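Local coordinates for carboxypeptidase A (Helicoverpa armigera, PDB 1JQG), which probably removes C-terminal residues from peptides as a zinc metallocarboxypeptidase, captured here with its pro-region still in place, at residues Y21-Y27 against L86-K92; V31-V37 against D54-G58; T112-L116 against A129-L134; I121-E125 against Y224-F228; Y233-N237 against V269-T273. One frame throughout, in Å; residues are numbered along the deposited sequence.

Contacts 1 and 2 belong to the pro-region, their centres about 23 Å apart, and are joined where strand 25-30 runs on into helix 34-46. Contacts 3 and 4 share helix 124-137; their centres lie about 15 Å apart, and Leu-116 CD2 meets His-122 ND1 at 3.5 Å. Contact 5 is nearest the active centre, with the side chain of Arg-235 about 5 Å from the zinc ion. It touches contact 4 through Thr-227 and Trp-234. It also meets the pro-region, since Tyr-21 OH packs on Tyr-233 CB at 3.3 Å. Contacts 2 and 3, their centres about 46 Å apart, lie on opposite sides of the chain's centre.

Contact 1: Y21-Y27 against L86-K92; sequences YDGHAVY and LEVENVK
With CG anti to the backbone N in both Asn-90 (chi1 -169°) and Asp-22 (chi1 -164°), amide and carboxylate meet in nearly parallel planes, and Asn-90 ND2 gives a weak bond to Asp-22 OD2 at 3.3 Å. The other end of the amide is used twice. Asn-90 OD1 takes a nearly straight bond (173°) from Gly-23 N at 2.8 Å, the donor standing above the carbonyl plane, and a weaker capping bond from Lys-92 N, where helix 92-108 begins. A leucine in place of Asn-90 would probably leave the amide of Gly-23, inside the type II turn 21-24, without its acceptor and take away the weak capping bond to Lys-92 N. Lys-92, fully extended, carries NZ to Asp-22 OD1 at 3.3 Å in a salt bridge whose hydrogen bond is weak.

Farther along, strand 83-88 forms an edge of the four-stranded antiparallel sheet of the pro-region, beside strand 25-30. A classic beta bulge interrupts the pairing: Val-26 O accepts from Glu-87 N at 3.0 Å and, weakly, from Val-88 N. Val-26 CG2 packs on Val-91 CG1, 3.4 Å away, on the side where Leu-64 also lies. On the other face, Leu-86 CD1 sits over the ring of Tyr-27, 4.2 Å from its centroid, in a CH-pi contact, while Phe-73 meets the same ring. The carboxylate of Glu-87 pairs with Lys-62.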
# COMPACT_ATOMS: atom_id res chain seq x y z
N TYR A 21 16.47 -2.47 15.58
CA TYR A 21 16.76 -1.25 14.88
C TYR A 21 17.66 -0.28 15.65
O TYR A 21 17.82 0.88 15.31
CB TYR A 21 15.43 -0.57 14.48
CG TYR A 21 14.71 -1.38 13.40
CD1 TYR A 21 13.49 -2.00 13.65
CD2 TYR A 21 15.27 -1.53 12.15
CE1 TYR A 21 12.85 -2.72 12.68
CE2 TYR A 21 14.63 -2.25 11.17
CZ TYR A 21 13.43 -2.85 11.44
OH TYR A 21 12.79 -3.59 10.47
N ASP A 22 18.20 -0.74 16.78
CA ASP A 22 19.11 0.07 17.56
C ASP A 22 20.43 0.24 16.80
O ASP A 22 21.18 -0.71 16.64
CB ASP A 22 19.38 -0.57 18.91
CG ASP A 22 19.99 0.36 19.94
OD1 ASP A 22 20.04 -0.05 21.12
OD2 ASP A 22 20.41 1.47 19.59
N GLY A 23 20.63 1.43 16.24
CA GLY A 23 21.84 1.67 15.46
C GLY A 23 21.58 1.84 13.97
O GLY A 23 22.47 2.30 13.25
N HIS A 24 20.35 1.51 13.53
CA HIS A 24 20.02 1.63 12.12
C HIS A 24 19.87 3.11 11.72
O HIS A 24 19.22 3.88 12.42
CB HIS A 24 18.74 0.86 11.81
CG HIS A 24 18.90 -0.60 11.64
ND1 HIS A 24 19.75 -1.34 12.44
CD2 HIS A 24 18.34 -1.50 10.80
CE1 HIS A 24 19.71 -2.62 12.10
NE2 HIS A 24 18.85 -2.73 11.10
N ALA A 25 20.48 3.49 10.60
CA ALA A 25 20.41 4.86 10.12
C ALA A 25 19.73 4.98 8.74
O ALA A 25 19.82 4.17 7.83
CB ALA A 25 21.79 5.49 9.97
N VAL A 26 19.03 6.10 8.57
CA VAL A 26 18.35 6.42 7.33
C VAL A 26 19.21 7.37 6.53
O VAL A 26 19.62 8.42 7.05
CB VAL A 26 16.95 7.05 7.58
CG1 VAL A 26 16.34 7.60 6.30
CG2 VAL A 26 16.03 5.97 8.15
N TYR A 27 19.49 6.99 5.29
CA TYR A 27 20.31 7.80 4.41
C TYR A 27 19.47 8.35 3.26
O TYR A 27 18.43 7.80 2.87
CB TYR A 27 21.48 6.99 3.88
CG TYR A 27 22.62 6.77 4.85
CD1 TYR A 27 22.63 5.64 5.67
CD2 TYR A 27 23.70 7.64 4.94
CE1 TYR A 27 23.68 5.40 6.54
CE2 TYR A 27 24.74 7.43 5.83
CZ TYR A 27 24.72 6.29 6.62
OH TYR A 27 25.73 6.05 7.50
N LEU A 86 23.25 11.64 5.92
CA LEU A 86 22.68 11.12 7.13
C LEU A 86 21.47 11.94 7.62
O LEU A 86 21.60 13.04 8.14
CB LEU A 86 23.66 10.99 8.33
CG LEU A 86 23.21 10.21 9.57
CD1 LEU A 86 23.13 8.71 9.24
CD2 LEU A 86 24.09 10.40 10.79
N GLU A 87 20.29 11.31 7.52
CA GLU A 87 19.06 11.92 7.95
C GLU A 87 18.73 11.56 9.39
O GLU A 87 18.25 12.37 10.18
CB GLU A 87 17.92 11.52 7.00
CG GLU A 87 16.61 12.25 7.35
CD GLU A 87 15.51 12.00 6.33
OE1 GLU A 87 15.56 12.69 5.29
OE2 GLU A 87 14.64 11.14 6.60
N VAL A 88 18.84 10.28 9.70
CA VAL A 88 18.51 9.73 11.00
C VAL A 88 19.63 8.79 11.43
O VAL A 88 19.85 7.79 10.76
CB VAL A 88 17.19 8.97 11.02
CG1 VAL A 88 16.81 8.58 12.46
CG2 VAL A 88 16.02 9.74 10.42
N GLU A 89 20.31 9.08 12.52
CA GLU A 89 21.43 8.26 12.97
C GLU A 89 20.96 7.00 13.68
O GLU A 89 21.63 5.97 13.60
CB GLU A 89 22.37 9.09 13.87
CG GLU A 89 23.66 8.36 14.20
CD GLU A 89 24.66 9.26 14.92
OE1 GLU A 89 25.48 9.83 14.17
OE2 GLU A 89 24.60 9.39 16.17
N ASN A 90 19.84 7.11 14.41
CA ASN A 90 19.27 5.93 15.07
C ASN A 90 17.76 5.97 14.97
O ASN A 90 17.14 6.73 15.71
CB ASN A 90 19.72 5.88 16.52
CG ASN A 90 19.39 4.57 17.21
OD1 ASN A 90 18.85 3.60 16.66
ND2 ASN A 90 19.70 4.51 18.50
N VAL A 91 17.18 5.18 14.07
CA VAL A 91 15.75 5.11 13.88
C VAL A 91 14.94 4.59 15.08
O VAL A 91 13.72 4.73 15.13
CB VAL A 91 15.35 4.25 12.65
CG1 VAL A 91 15.88 4.79 11.34
CG2 VAL A 91 15.82 2.81 12.85
N LYS A 92 15.60 4.05 16.07
CA LYS A 92 14.96 3.52 17.26
C LYS A 92 14.20 4.61 18.00
O LYS A 92 13.05 4.40 18.38
CB LYS A 92 15.97 2.89 18.21
CG LYS A 92 15.35 2.17 19.39
CD LYS A 92 16.40 1.46 20.21
CE LYS A 92 15.80 0.66 21.34
NZ LYS A 92 16.87 -0.29 21.80

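Contact 2: V31-V37 against D54-G58; sequences VASMDQV and DAVPG
Pro-57 is the bump of this contact, and its hollow is made by Val-31, the backbone of Ala-32 and Val-37. The pyrrolidine ring enters between the two valines: its CD lies 3.6 Å from Val-37 CG2 and 3.8 Å from Val-31 CG2. At the rim of the hollow, Pro-57 CG rests on the carbonyl of Ala-32, 3.5 Å from its O. Val-37 and the proline approach at about a right angle, and the CG2 methyl makes the closest touch.

A second fit lies beside the first. Val-31 CG2, placed between its own backbone N and carbonyl carbon (chi1 -67°), rests on the peptide of Val-56, with Val-31 CG2 3.6 Å from Val-56 N. Both methyls of Val-31 straddle Ala-55 CB, CG2 at 3.7 Å. Val-37 CG1 reaches the carbonyl O of Ala-55 at 3.7 Å. Polar links are sparse: Pro-57 CA makes a CA-H...O contact with Val-31 O, and a water accepts from Val-31 N and donates to Val-56 O, bridging the two backbones.

In the ferredoxin-like pro-region (strand-helix-strand-strand-helix-strand), the contact presses the link between strands 50-53 and 61-65 against the junction of strand 25-30 with helix 34-46, whose N-cap is Ser-33. Val-82, just before strand 83-88, also touches Val-31, and Tyr-360, following helix 355-358, touches Val-37.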
# COMPACT_ATOMS: atom_id res chain seq x y z
N VAL A 31 21.28 10.92 -6.70
CA VAL A 31 21.91 10.50 -7.94
C VAL A 31 21.80 11.60 -8.99
O VAL A 31 20.78 12.26 -9.10
CB VAL A 31 21.34 9.16 -8.47
CG1 VAL A 31 21.73 8.03 -7.52
CG2 VAL A 31 19.84 9.27 -8.65
N ALA A 32 22.85 11.78 -9.78
CA ALA A 32 22.88 12.82 -10.81
C ALA A 32 22.45 12.30 -12.17
O ALA A 32 21.78 13.01 -12.90
CB ALA A 32 24.31 13.35 -10.95
N SER A 33 22.87 11.10 -12.57
CA SER A 33 22.52 10.56 -13.87
C SER A 33 21.88 9.18 -13.81
O SER A 33 21.69 8.58 -12.75
CB SER A 33 23.80 10.48 -14.73
OG SER A 33 24.61 9.51 -14.06
N MET A 34 21.51 8.65 -14.98
CA MET A 34 20.93 7.33 -15.11
C MET A 34 21.94 6.23 -14.76
O MET A 34 21.57 5.25 -14.14
CB MET A 34 20.43 7.06 -16.54
CG MET A 34 19.25 7.93 -16.93
SD MET A 34 17.76 7.41 -16.05
CE MET A 34 17.46 5.86 -16.91
N ASP A 35 23.19 6.43 -15.08
CA ASP A 35 24.30 5.54 -14.81
C ASP A 35 24.40 5.22 -13.32
O ASP A 35 24.63 4.07 -12.92
CB ASP A 35 25.62 6.13 -15.32
CG ASP A 35 26.76 5.14 -15.27
OD1 ASP A 35 26.84 4.31 -16.22
OD2 ASP A 35 27.54 5.22 -14.29
N GLN A 36 24.15 6.20 -12.48
CA GLN A 36 24.15 6.05 -11.05
C GLN A 36 22.87 5.41 -10.49
O GLN A 36 22.85 4.75 -9.43
CB GLN A 36 24.36 7.45 -10.45
CG GLN A 36 25.70 8.06 -10.80
CD GLN A 36 26.00 9.35 -10.04
OE1 GLN A 36 27.12 9.62 -9.60
NE2 GLN A 36 24.93 10.14 -9.93
N VAL A 37 21.73 5.63 -11.18
CA VAL A 37 20.48 5.01 -10.80
C VAL A 37 20.61 3.48 -10.75
O VAL A 37 20.09 2.84 -9.85
CB VAL A 37 19.33 5.40 -11.73
CG1 VAL A 37 18.02 4.72 -11.36
CG2 VAL A 37 19.07 6.91 -11.69
N ASP A 54 13.18 4.78 -4.18
CA ASP A 54 14.25 4.73 -5.17
C ASP A 54 14.82 6.10 -5.51
O ASP A 54 14.17 7.13 -5.66
CB ASP A 54 13.76 4.01 -6.43
CG ASP A 54 13.66 2.49 -6.23
OD1 ASP A 54 12.51 2.00 -6.15
OD2 ASP A 54 14.75 1.88 -6.18
N ALA A 55 16.13 6.16 -5.69
CA ALA A 55 16.83 7.35 -6.14
C ALA A 55 16.66 7.58 -7.65
O ALA A 55 16.80 6.65 -8.42
CB ALA A 55 18.33 7.26 -5.88
N VAL A 56 16.37 8.82 -8.02
CA VAL A 56 16.29 9.23 -9.42
C VAL A 56 16.68 10.68 -9.51
O VAL A 56 16.36 11.43 -8.58
CB VAL A 56 14.85 8.97 -9.91
CG1 VAL A 56 13.91 10.11 -9.52
CG2 VAL A 56 14.80 8.68 -11.39
N PRO A 57 17.34 11.10 -10.59
CA PRO A 57 17.70 12.51 -10.77
C PRO A 57 16.53 13.46 -10.58
O PRO A 57 15.49 13.33 -11.22
CB PRO A 57 18.35 12.59 -12.15
CG PRO A 57 18.83 11.18 -12.41
CD PRO A 57 17.81 10.28 -11.73
N GLY A 58 16.64 14.36 -9.60
CA GLY A 58 15.61 15.32 -9.28
C GLY A 58 14.76 14.97 -8.06
O GLY A 58 13.98 15.77 -7.53
O HOH W 1 18.57 11.93 -6.58

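Contact 3: T112-L116 against A129-L134; sequences TRSRL and AYLQEL
Ser-114 and Tyr-130 bring the two backbones nearest, CA to CA 5.5 Å. Segment 112-116 is a tight turn, closed by a bond from Thr-112 N to Arg-115 O and a weak one in return, and it lies against one flank of helix 124-137. Two of its carbonyls point at the helix: Arg-113 O receives a CA-H...O contact from Tyr-130 CA at 3.5 Å, and Ser-114 O lies at the edge of the tyrosine ring, near its plane, 3.1 Å from Tyr-130 CE1.

Tyr-130 reaches the turn because its CG stands anti to the backbone N (chi1 175°). Leu-116 then covers one face of the ring in a CH-pi contact, CG 3.9 Å from the centroid, while the hydroxyl is linked through a water to Leu-116 O. A serine replacing Tyr-130 would remove the ring, probably leaving a gap beneath Leu-116 and costing the water one of its mates. Ile-200 of helix 187-200 also touches this tyrosine.

Arg-113, extended from CG to NE, runs across the flank of the helix and lays one face of its guanidinium over Ala-129 CB, which is 3.6 Å from Arg-113 NE. Its partner Glu-133 bends at chi2, and the carboxylate stands almost perpendicular (87°) to the guanidinium. Arg-113 NE and Glu-133 OE2 form a long salt bridge at 4.0 Å, and OE2 also pairs with Lys-136.

Since the charged pair is long, and the remaining polar links are a water and one CA-H...O contact, cohesion here probably rests chiefly on the packing round Tyr-130 and of Arg-113 on Ala-129.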
# COMPACT_ATOMS: atom_id res chain seq x y z
N THR A 112 -14.86 2.24 19.31
CA THR A 112 -15.60 1.08 19.82
C THR A 112 -15.57 -0.03 18.78
O THR A 112 -15.18 0.08 17.62
CB THR A 112 -17.04 1.45 20.22
OG1 THR A 112 -17.69 0.33 20.78
CG2 THR A 112 -17.83 1.78 18.96
N ARG A 113 -16.03 -1.21 19.17
CA ARG A 113 -16.07 -2.38 18.29
C ARG A 113 -16.94 -2.16 17.06
O ARG A 113 -16.60 -2.58 15.95
CB ARG A 113 -16.46 -3.59 19.11
CG ARG A 113 -16.46 -4.92 18.36
CD ARG A 113 -16.72 -6.10 19.30
NE ARG A 113 -16.70 -7.37 18.59
CZ ARG A 113 -16.05 -8.46 19.01
NH1 ARG A 113 -16.10 -9.58 18.28
NH2 ARG A 113 -15.31 -8.57 20.11
N SER A 114 -18.11 -1.53 17.19
CA SER A 114 -19.03 -1.30 16.08
C SER A 114 -18.71 -0.03 15.30
O SER A 114 -19.26 0.19 14.20
CB SER A 114 -20.50 -1.24 16.53
OG SER A 114 -20.86 -0.22 17.46
N ARG A 115 -17.93 0.88 15.87
CA ARG A 115 -17.57 2.15 15.27
C ARG A 115 -16.10 2.51 15.49
O ARG A 115 -15.71 3.04 16.53
CB ARG A 115 -18.46 3.28 15.78
CG ARG A 115 -19.94 3.22 15.49
CD ARG A 115 -20.31 3.37 14.03
NE ARG A 115 -21.63 2.71 13.77
CZ ARG A 115 -22.72 3.46 13.69
NH1 ARG A 115 -22.61 4.80 13.84
NH2 ARG A 115 -23.90 2.91 13.45
N LEU A 116 -15.25 2.21 14.52
CA LEU A 116 -13.84 2.58 14.55
C LEU A 116 -13.66 4.06 14.23
O LEU A 116 -14.07 4.48 13.17
CB LEU A 116 -13.05 1.73 13.57
CG LEU A 116 -12.96 0.22 13.86
CD1 LEU A 116 -12.02 -0.45 12.87
CD2 LEU A 116 -12.49 -0.18 15.26
N ALA A 129 -13.17 -7.69 13.79
CA ALA A 129 -14.41 -7.66 14.58
C ALA A 129 -15.37 -6.62 14.03
O ALA A 129 -16.58 -6.83 13.97
CB ALA A 129 -14.18 -7.36 16.05
N TYR A 130 -14.84 -5.46 13.65
CA TYR A 130 -15.60 -4.35 13.12
C TYR A 130 -16.39 -4.76 11.87
O TYR A 130 -17.57 -4.44 11.78
CB TYR A 130 -14.67 -3.18 12.79
CG TYR A 130 -15.32 -1.99 12.10
CD1 TYR A 130 -16.41 -1.34 12.68
CD2 TYR A 130 -14.83 -1.51 10.90
CE1 TYR A 130 -16.97 -0.23 12.09
CE2 TYR A 130 -15.41 -0.43 10.26
CZ TYR A 130 -16.47 0.23 10.89
OH TYR A 130 -16.98 1.31 10.24
N LEU A 131 -15.70 -5.40 10.93
CA LEU A 131 -16.36 -5.88 9.71
C LEU A 131 -17.58 -6.72 9.98
O LEU A 131 -18.57 -6.60 9.25
CB LEU A 131 -15.39 -6.69 8.82
CG LEU A 131 -14.13 -5.94 8.36
CD1 LEU A 131 -13.30 -6.80 7.41
CD2 LEU A 131 -14.49 -4.58 7.77
N GLN A 132 -17.48 -7.62 10.97
CA GLN A 132 -18.59 -8.49 11.35
C GLN A 132 -19.74 -7.78 12.02
O GLN A 132 -20.90 -8.17 11.90
CB GLN A 132 -18.07 -9.61 12.27
CG GLN A 132 -17.13 -10.56 11.57
CD GLN A 132 -16.45 -11.52 12.52
OE1 GLN A 132 -15.23 -11.48 12.73
NE2 GLN A 132 -17.24 -12.37 13.13
N GLU A 133 -19.48 -6.68 12.69
CA GLU A 133 -20.46 -5.90 13.40
C GLU A 133 -21.27 -5.07 12.43
O GLU A 133 -22.50 -4.85 12.52
CB GLU A 133 -19.83 -4.99 14.45
CG GLU A 133 -19.13 -5.75 15.59
CD GLU A 133 -20.10 -6.67 16.34
OE1 GLU A 133 -21.03 -6.06 16.91
OE2 GLU A 133 -19.90 -7.90 16.33
N LEU A 134 -20.61 -4.67 11.37
CA LEU A 134 -21.22 -3.89 10.30
C LEU A 134 -22.26 -4.72 9.57
O LEU A 134 -23.37 -4.25 9.28
CB LEU A 134 -20.08 -3.44 9.36
CG LEU A 134 -19.96 -1.95 9.08
CD1 LEU A 134 -19.96 -1.09 10.34
CD2 LEU A 134 -18.67 -1.69 8.29
O HOH W 2 -16.88 3.29 12.19

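Contact 4: I121-E125 against Y224-F228; sequences IHSYE and YVHTF
Tyr-224 and His-122 anchor a contact between helix 221-228 and the N-terminal start of helix 124-137, in which the former presses two aromatic rings and a valine against the chain that leads into the latter. The anchoring bond is short: Tyr-224 OH donates to His-122 O at 2.7 Å, tilted 33° from the carbonyl plane. A chi1 of -170° swings the Tyr-224 ring away from its own backbone N and across to that carbonyl, whose O lies at the ring's edge. Farther along the same ring, Tyr-224 CE2 approaches Tyr-124 N at 3.7 Å.

Phe-228, one turn on, flanks Tyr-224. Phe-228 CZ meets Ile-121 CG2 at 3.8 Å, the methyl near the phenylalanine plane, and Phe-228 CE1 meets Ser-123 CB at 3.7 Å. Nearer the start of helix 124-137, Val-225 CG2 packs on Tyr-124 CB, 3.7 Å away, and lies obliquely to the Tyr-124 ring.

Ser-123 is the N-cap of helix 124-137, and its own N donates to Glu-126 OE2, the backbone-to-side-chain half of a capping box. The two helices belong to the layers flanking the eight-stranded mixed sheet of the M14 carboxypeptidase fold, with helix 187-200 close by, touching His-122 through Leu-192 and Tyr-224 through Leu-188.

Trp-185, the residue after the zinc ligand Glu-184, meets Tyr-224 edge-to-face, also meets the ring of Phe-228, and bonds through NE1 to Thr-227 OG1. That hydroxyl in turn donates to Tyr-224 O within the helix. The tyrosine side chain remains about 12 Å from the zinc ion.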
# COMPACT_ATOMS: atom_id res chain seq x y z
N ILE A 121 -4.78 4.11 15.40
CA ILE A 121 -4.50 3.02 14.48
C ILE A 121 -5.17 1.78 15.10
O ILE A 121 -5.03 1.49 16.29
CB ILE A 121 -3.00 2.78 14.28
CG1 ILE A 121 -2.28 3.98 13.63
CG2 ILE A 121 -2.64 1.59 13.42
CD1 ILE A 121 -2.90 4.42 12.32
N HIS A 122 -5.88 1.04 14.26
CA HIS A 122 -6.58 -0.16 14.71
C HIS A 122 -5.86 -1.43 14.29
O HIS A 122 -5.37 -1.58 13.17
CB HIS A 122 -8.01 -0.16 14.10
CG HIS A 122 -8.76 1.11 14.40
ND1 HIS A 122 -9.35 1.39 15.63
CD2 HIS A 122 -8.97 2.20 13.62
CE1 HIS A 122 -9.91 2.59 15.56
NE2 HIS A 122 -9.70 3.11 14.35
N SER A 123 -5.83 -2.42 15.17
CA SER A 123 -5.16 -3.68 14.92
C SER A 123 -5.99 -4.58 14.03
O SER A 123 -7.15 -4.30 13.69
CB SER A 123 -4.87 -4.40 16.25
OG SER A 123 -6.09 -4.75 16.88
N TYR A 124 -5.39 -5.72 13.64
CA TYR A 124 -6.05 -6.66 12.75
C TYR A 124 -7.33 -7.16 13.42
O TYR A 124 -8.38 -7.27 12.78
CB TYR A 124 -5.10 -7.83 12.40
CG TYR A 124 -5.85 -9.11 12.04
CD1 TYR A 124 -6.51 -9.25 10.82
CD2 TYR A 124 -5.92 -10.16 12.95
CE1 TYR A 124 -7.22 -10.39 10.52
CE2 TYR A 124 -6.61 -11.31 12.65
CZ TYR A 124 -7.27 -11.43 11.43
OH TYR A 124 -7.98 -12.56 11.13
N GLU A 125 -7.23 -7.50 14.69
CA GLU A 125 -8.35 -8.05 15.46
C GLU A 125 -9.52 -7.07 15.51
O GLU A 125 -10.64 -7.51 15.39
CB GLU A 125 -7.90 -8.41 16.88
CG GLU A 125 -6.85 -9.48 16.98
CD GLU A 125 -5.44 -9.05 16.59
OE1 GLU A 125 -5.21 -7.82 16.56
OE2 GLU A 125 -4.60 -9.95 16.32
N TYR A 224 1.04 -7.48 9.34
CA TYR A 224 0.47 -6.38 10.09
C TYR A 224 0.56 -6.65 11.60
O TYR A 224 0.82 -5.71 12.37
CB TYR A 224 -0.98 -6.12 9.64
CG TYR A 224 -1.59 -4.84 10.17
CD1 TYR A 224 -0.91 -3.64 10.04
CD2 TYR A 224 -2.82 -4.81 10.80
CE1 TYR A 224 -1.45 -2.46 10.51
CE2 TYR A 224 -3.37 -3.64 11.28
CZ TYR A 224 -2.67 -2.46 11.13
OH TYR A 224 -3.20 -1.29 11.60
N VAL A 225 0.30 -7.89 12.00
CA VAL A 225 0.28 -8.22 13.44
C VAL A 225 1.73 -8.19 13.93
O VAL A 225 2.03 -7.75 15.03
CB VAL A 225 -0.40 -9.57 13.70
CG1 VAL A 225 -0.17 -10.21 15.07
CG2 VAL A 225 -1.92 -9.46 13.50
N HIS A 226 2.65 -8.61 13.06
CA HIS A 226 4.05 -8.68 13.36
C HIS A 226 4.63 -7.28 13.52
O HIS A 226 5.52 -7.04 14.36
CB HIS A 226 4.79 -9.44 12.25
CG HIS A 226 6.24 -9.71 12.54
ND1 HIS A 226 7.28 -9.24 11.74
CD2 HIS A 226 6.83 -10.41 13.54
CE1 HIS A 226 8.43 -9.66 12.24
NE2 HIS A 226 8.19 -10.34 13.36
N THR A 227 4.16 -6.33 12.73
CA THR A 227 4.61 -4.95 12.82
C THR A 227 4.10 -4.25 14.08
O THR A 227 4.70 -3.25 14.49
CB THR A 227 4.16 -4.14 11.58
OG1 THR A 227 2.74 -4.17 11.49
CG2 THR A 227 4.73 -4.69 10.28
N PHE A 228 2.99 -4.72 14.65
CA PHE A 228 2.41 -4.19 15.86
C PHE A 228 3.20 -4.52 17.13
O PHE A 228 3.22 -3.74 18.09
CB PHE A 228 0.97 -4.68 16.06
CG PHE A 228 -0.05 -3.61 15.74
CD1 PHE A 228 -0.91 -3.18 16.74
CD2 PHE A 228 -0.13 -3.04 14.47
CE1 PHE A 228 -1.87 -2.22 16.47
CE2 PHE A 228 -1.06 -2.06 14.24
CZ PHE A 228 -1.93 -1.66 15.21

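Contact 5: Y233-N237 against V269-T273; sequences YWRKN and VCSDT
Lys-236 and Asp-272 bury the most surface here, with Arg-235 next. The lysine kinks at its third torsion (chi3 -68°), which turns its end to the backbone of 269-273: Lys-236 NZ donates to Ser-271 O at 3.0 Å, from above the carbonyl plane. NZ also bonds to Gly-250 O and Met-249 O, so this buried ammonium is held by several main-chain carbonyls. The carboxylate of Asp-272 does not contact the ammonium, Asp-272 OD1 being 4.6 Å from Lys-236 NZ; it would probably favour the charged lysine.

Asp-272 faces Arg-235 in a different manner. Its backbone O lies 3.0 Å above one face of the Arg-235 guanidinium, off centre, close to NH1 yet at an angle too poor for a hydrogen bond. Asp-272 CB meets Arg-235 NH1 at 3.5 Å, while Thr-273 CG2 comes to the guanidinium edge. A water accepts from Arg-235 N and donates to Asp-272 OD1, tying the aspartate to the arginine's backbone. NH2 of Arg-235 has a salt bridge to Asp-252, and the side chain lies about 5 Å from the zinc ion, beside the zinc ligand His-181.

Within 269-273 an ST turn, Thr-273 N to Ser-271 OG, shapes the loop. Both segments lie in the long irregular passage from helix 221-228 to helix 283-294, where the Cys-248 to Cys-270 disulfide ties down 269-273 and Asn-237 reaches Glu-282 and Glu-284 at the start of the latter helix.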
# COMPACT_ATOMS: atom_id res chain seq x y z
N TYR A 233 9.19 -2.26 10.73
CA TYR A 233 9.46 -1.97 9.33
C TYR A 233 9.34 -3.20 8.44
O TYR A 233 9.85 -3.19 7.31
CB TYR A 233 10.82 -1.30 9.18
CG TYR A 233 10.87 0.12 9.66
CD1 TYR A 233 11.89 0.58 10.51
CD2 TYR A 233 9.89 1.04 9.25
CE1 TYR A 233 11.93 1.89 10.94
CE2 TYR A 233 9.92 2.37 9.68
CZ TYR A 233 10.95 2.78 10.52
OH TYR A 233 10.98 4.08 10.93
N TRP A 234 8.68 -4.25 8.94
CA TRP A 234 8.41 -5.43 8.13
C TRP A 234 7.37 -5.09 7.05
O TRP A 234 6.36 -4.43 7.34
CB TRP A 234 7.99 -6.57 9.07
CG TRP A 234 7.87 -7.90 8.37
CD1 TRP A 234 6.74 -8.49 7.84
CD2 TRP A 234 8.95 -8.81 8.12
NE1 TRP A 234 7.06 -9.70 7.27
CE2 TRP A 234 8.40 -9.93 7.44
CE3 TRP A 234 10.31 -8.80 8.40
CZ2 TRP A 234 9.19 -11.01 7.03
CZ3 TRP A 234 11.09 -9.87 8.00
CH2 TRP A 234 10.53 -10.96 7.32
N ARG A 235 7.54 -5.61 5.85
CA ARG A 235 6.60 -5.38 4.75
C ARG A 235 6.09 -6.66 4.10
O ARG A 235 5.07 -6.66 3.42
CB ARG A 235 7.27 -4.51 3.68
CG ARG A 235 8.56 -5.08 3.11
CD ARG A 235 9.23 -4.11 2.14
NE ARG A 235 8.44 -3.98 0.92
CZ ARG A 235 8.98 -3.96 -0.30
NH1 ARG A 235 10.30 -4.09 -0.40
NH2 ARG A 235 8.24 -3.83 -1.40
N LYS A 236 6.84 -7.75 4.16
CA LYS A 236 6.48 -8.99 3.49
C LYS A 236 5.47 -9.78 4.34
O LYS A 236 5.07 -9.46 5.47
CB LYS A 236 7.75 -9.80 3.25
CG LYS A 236 8.78 -9.13 2.37
CD LYS A 236 9.96 -10.03 2.04
CE LYS A 236 10.79 -10.27 3.32
NZ LYS A 236 11.83 -11.30 2.99
N ASN A 237 5.03 -10.94 3.83
CA ASN A 237 4.18 -11.80 4.67
C ASN A 237 5.08 -12.62 5.62
O ASN A 237 6.24 -12.22 5.86
CB ASN A 237 3.35 -12.69 3.80
CG ASN A 237 4.10 -13.77 3.02
OD1 ASN A 237 5.33 -13.68 2.85
ND2 ASN A 237 3.46 -14.83 2.51
N VAL A 269 15.49 -14.88 -0.44
CA VAL A 269 14.43 -14.84 0.54
C VAL A 269 14.78 -13.82 1.60
O VAL A 269 13.95 -13.30 2.37
CB VAL A 269 14.19 -16.19 1.25
CG1 VAL A 269 12.85 -16.13 1.97
CG2 VAL A 269 14.17 -17.32 0.26
N CYS A 270 16.06 -13.46 1.65
CA CYS A 270 16.54 -12.47 2.61
C CYS A 270 16.26 -11.06 2.14
O CYS A 270 16.28 -10.11 2.93
CB CYS A 270 18.05 -12.70 2.79
SG CYS A 270 18.45 -14.32 3.51
N SER A 271 15.96 -10.91 0.86
CA SER A 271 15.57 -9.60 0.32
C SER A 271 14.13 -9.24 0.63
O SER A 271 13.27 -10.14 0.68
CB SER A 271 15.81 -9.60 -1.19
OG SER A 271 15.37 -8.37 -1.73
N ASP A 272 13.84 -7.94 0.72
CA ASP A 272 12.49 -7.45 0.96
C ASP A 272 11.62 -7.51 -0.29
O ASP A 272 10.46 -7.17 -0.20
CB ASP A 272 12.53 -6.02 1.51
CG ASP A 272 12.99 -5.95 2.94
OD1 ASP A 272 12.46 -6.79 3.71
OD2 ASP A 272 13.83 -5.11 3.27
N THR A 273 12.20 -7.79 -1.45
CA THR A 273 11.49 -7.88 -2.71
C THR A 273 11.49 -9.27 -3.29
O THR A 273 11.36 -9.43 -4.49
CB THR A 273 12.10 -6.89 -3.74
OG1 THR A 273 13.44 -7.20 -4.05
CG2 THR A 273 12.00 -5.50 -3.15
O HOH W 3 9.84 -7.38 5.15